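Local atomic coordinates of trehalose-6-phosphate phosphatase (Neosartorya fumigata, PDB entry 5DXL), a protein that belongs to the trehalose-phosphatase family of the HAD clan and is also known as Tps2. Residues F23-D28 / R49-L54. Numbering follows the deposited sequence.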
loop_
_atom_site.group_PDB
_atom_site.type_symbol
_atom_site.label_atom_id
_atom_site.label_comp_id
_atom_site.label_asym_id
_atom_site.label_seq_id
_atom_site.Cartn_x
_atom_site.Cartn_y
_atom_site.Cartn_z
ATOM N N PHE A 23 11.701 -4.348 -2.088
ATOM C CA PHE A 23 10.451 -5.037 -2.435
ATOM C C PHE A 23 9.283 -4.404 -1.696
ATOM O O PHE A 23 9.359 -4.193 -0.483
ATOM C CB PHE A 23 10.528 -6.523 -2.067
ATOM C CG PHE A 23 11.533 -7.305 -2.868
ATOM C CD1 PHE A 23 11.145 -8.002 -3.995
ATOM C CD2 PHE A 23 12.865 -7.366 -2.471
ATOM C CE1 PHE A 23 12.067 -8.735 -4.730
ATOM C CE2 PHE A 23 13.792 -8.091 -3.209
ATOM C CZ PHE A 23 13.396 -8.786 -4.325
HETATM N N MSE A 24 8.212 -4.071 -2.408
HETATM C CA MSE A 24 7.011 -3.563 -1.764
HETATM C C MSE A 24 5.819 -4.363 -2.279
HETATM O O MSE A 24 5.494 -4.300 -3.468
HETATM C CB MSE A 24 6.855 -2.055 -2.034
HETATM C CG MSE A 24 8.021 -1.247 -1.469
HETATM SE SE MSE A 24 7.946 0.697 -1.784
HETATM C CE MSE A 24 8.106 0.727 -3.710
ATOM N N PHE A 25 5.190 -5.120 -1.384
ATOM C CA PHE A 25 4.077 -6.000 -1.742
ATOM C C PHE A 25 2.797 -5.633 -1.021
ATOM O O PHE A 25 2.803 -5.544 0.204
ATOM C CB PHE A 25 4.376 -7.455 -1.346
ATOM C CG PHE A 25 5.672 -8.002 -1.873
ATOM C CD1 PHE A 25 6.108 -7.729 -3.160
ATOM C CD2 PHE A 25 6.443 -8.808 -1.072
ATOM C CE1 PHE A 25 7.310 -8.273 -3.629
ATOM C CE2 PHE A 25 7.635 -9.368 -1.537
ATOM C CZ PHE A 25 8.061 -9.109 -2.809
ATOM N N ASP A 26 1.697 -5.472 -1.754
ATOM C CA ASP A 26 0.390 -5.587 -1.122
ATOM C C ASP A 26 0.263 -7.050 -0.689
ATOM O O ASP A 26 0.987 -7.913 -1.193
ATOM C CB ASP A 26 -0.723 -5.157 -2.096
ATOM C CG ASP A 26 -2.072 -4.906 -1.415
ATOM O OD1 ASP A 26 -2.211 -5.087 -0.197
ATOM O OD2 ASP A 26 -3.011 -4.505 -2.131
ATOM N N TYR A 27 -0.625 -7.335 0.262
ATOM C CA TYR A 27 -0.784 -8.711 0.718
ATOM C C TYR A 27 -2.014 -9.371 0.064
ATOM O O TYR A 27 -1.874 -10.192 -0.842
ATOM C CB TYR A 27 -0.877 -8.779 2.257
ATOM C CG TYR A 27 -1.124 -10.186 2.718
ATOM C CD1 TYR A 27 -0.156 -11.164 2.527
ATOM C CD2 TYR A 27 -2.335 -10.549 3.287
ATOM C CE1 TYR A 27 -0.379 -12.476 2.904
ATOM C CE2 TYR A 27 -2.573 -11.865 3.670
ATOM C CZ TYR A 27 -1.592 -12.817 3.470
ATOM O OH TYR A 27 -1.811 -14.120 3.845
ATOM N N ASP A 28 -3.209 -9.014 0.518
ATOM C CA ASP A 28 -4.418 -9.614 -0.046
ATOM C C ASP A 28 -4.543 -9.340 -1.535
ATOM O O ASP A 28 -4.295 -8.230 -1.987
ATOM C CB ASP A 28 -5.659 -9.088 0.679
ATOM C CG ASP A 28 -5.755 -9.609 2.090
ATOM O OD1 ASP A 28 -6.072 -10.808 2.253
ATOM O OD2 ASP A 28 -5.490 -8.841 3.033
ATOM N N ARG A 49 7.145 -19.223 3.862
ATOM C CA ARG A 49 8.493 -19.681 3.531
ATOM C C ARG A 49 9.135 -18.761 2.510
ATOM O O ARG A 49 10.304 -18.419 2.610
ATOM C CB ARG A 49 8.487 -21.105 2.955
ATOM C CG ARG A 49 8.396 -22.232 3.960
ATOM C CD ARG A 49 8.790 -23.558 3.303
ATOM N NE ARG A 49 8.092 -23.799 2.038
ATOM C CZ ARG A 49 6.880 -24.344 1.942
ATOM N NH1 ARG A 49 6.221 -24.701 3.037
ATOM N NH2 ARG A 49 6.324 -24.531 0.752
ATOM N N THR A 50 8.350 -18.407 1.502
ATOM C CA THR A 50 8.818 -17.580 0.400
ATOM C C THR A 50 9.259 -16.208 0.900
ATOM O O THR A 50 10.326 -15.714 0.529
ATOM C CB THR A 50 7.710 -17.439 -0.657
ATOM O OG1 THR A 50 7.324 -18.751 -1.094
ATOM C CG2 THR A 50 8.189 -16.640 -1.857
ATOM N N LEU A 51 8.447 -15.611 1.764
ATOM C CA LEU A 51 8.776 -14.307 2.339
ATOM C C LEU A 51 9.970 -14.384 3.282
ATOM O O LEU A 51 10.834 -13.506 3.263
ATOM C CB LEU A 51 7.574 -13.720 3.079
ATOM C CG LEU A 51 6.412 -13.268 2.199
ATOM C CD1 LEU A 51 5.256 -12.806 3.082
ATOM C CD2 LEU A 51 6.855 -12.139 1.277
ATOM N N LYS A 52 10.012 -15.427 4.108
ATOM C CA LYS A 52 11.105 -15.564 5.065
ATOM C C LYS A 52 12.442 -15.678 4.335
ATOM O O LYS A 52 13.431 -15.029 4.706
ATOM C CB LYS A 52 10.869 -16.766 5.968
ATOM C CG LYS A 52 11.992 -16.984 6.955
ATOM C CD LYS A 52 11.702 -18.180 7.844
ATOM C CE LYS A 52 12.842 -18.401 8.834
ATOM N NZ LYS A 52 12.550 -19.545 9.743
ATOM N N THR A 53 12.464 -16.484 3.276
ATOM C CA THR A 53 13.685 -16.684 2.508
ATOM C C THR A 53 14.108 -15.395 1.800
ATOM O O THR A 53 15.287 -15.043 1.798
ATOM C CB THR A 53 13.503 -17.834 1.503
ATOM O OG1 THR A 53 13.298 -19.053 2.235
ATOM C CG2 THR A 53 14.723 -17.978 0.590
ATOM N N LEU A 54 13.149 -14.671 1.232
ATOM C CA LEU A 54 13.480 -13.418 0.559
ATOM C C LEU A 54 14.071 -12.401 1.544
ATOM O O LEU A 54 15.067 -11.738 1.244
ATOM C CB LEU A 54 12.230 -12.840 -0.133
ATOM C CG LEU A 54 12.498 -11.597 -0.987
ATOM C CD1 LEU A 54 13.217 -11.996 -2.271
ATOM C CD2 LEU A 54 11.191 -10.863 -1.325
#
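Phe-23 lies against Leu-54 where the first strand of a beta-alpha-beta unit in the HAD-type core meets its helix. The unit comprises strand 21-25, helix 45-56 and strand 60-65. The strand and helix segments run nearly antiparallel at 157°, their axes 12.3 Å apart. That gap is bridged by buried apolar side chains. Leu-54 places CD2 over one face of the Phe-23 ring in a CH-pi contact, 3.8 Å from the ring centroid and 9° off the normal. Leu-54 CD1 reaches the outer part of the same ring, 3.8 Å from Phe-23 CZ. With CG anti to its own N (chi1 -174°), the leucine reaches toward the strand, and its methyls lie over the ring centre and near CZ. Selenomethionine Met-24 packs on Val-212 and Ile-65. Phe-25 comes next on the helix-facing side. Its ring offers an edge to Leu-54, with CE2 3.9 Å from Leu-54 CD2 near the ring plane. One methyl therefore serves a face of Phe-23 and an edge of Phe-25. Leu-51, one helical turn before Leu-54, lies alongside Phe-25 and brings CD2 to 4.0 Å from Phe-25 CE2. Ile-266 of helix 259-270 also touches Phe-25. Next in sequence, Asp-26 forms a salt bridge with Lys-190 through OD1. The same oxygen accepts a 2.8 Å hydrogen bond from Tyr-27 N, which meets Asp-26 OD1 from above the carboxylate plane.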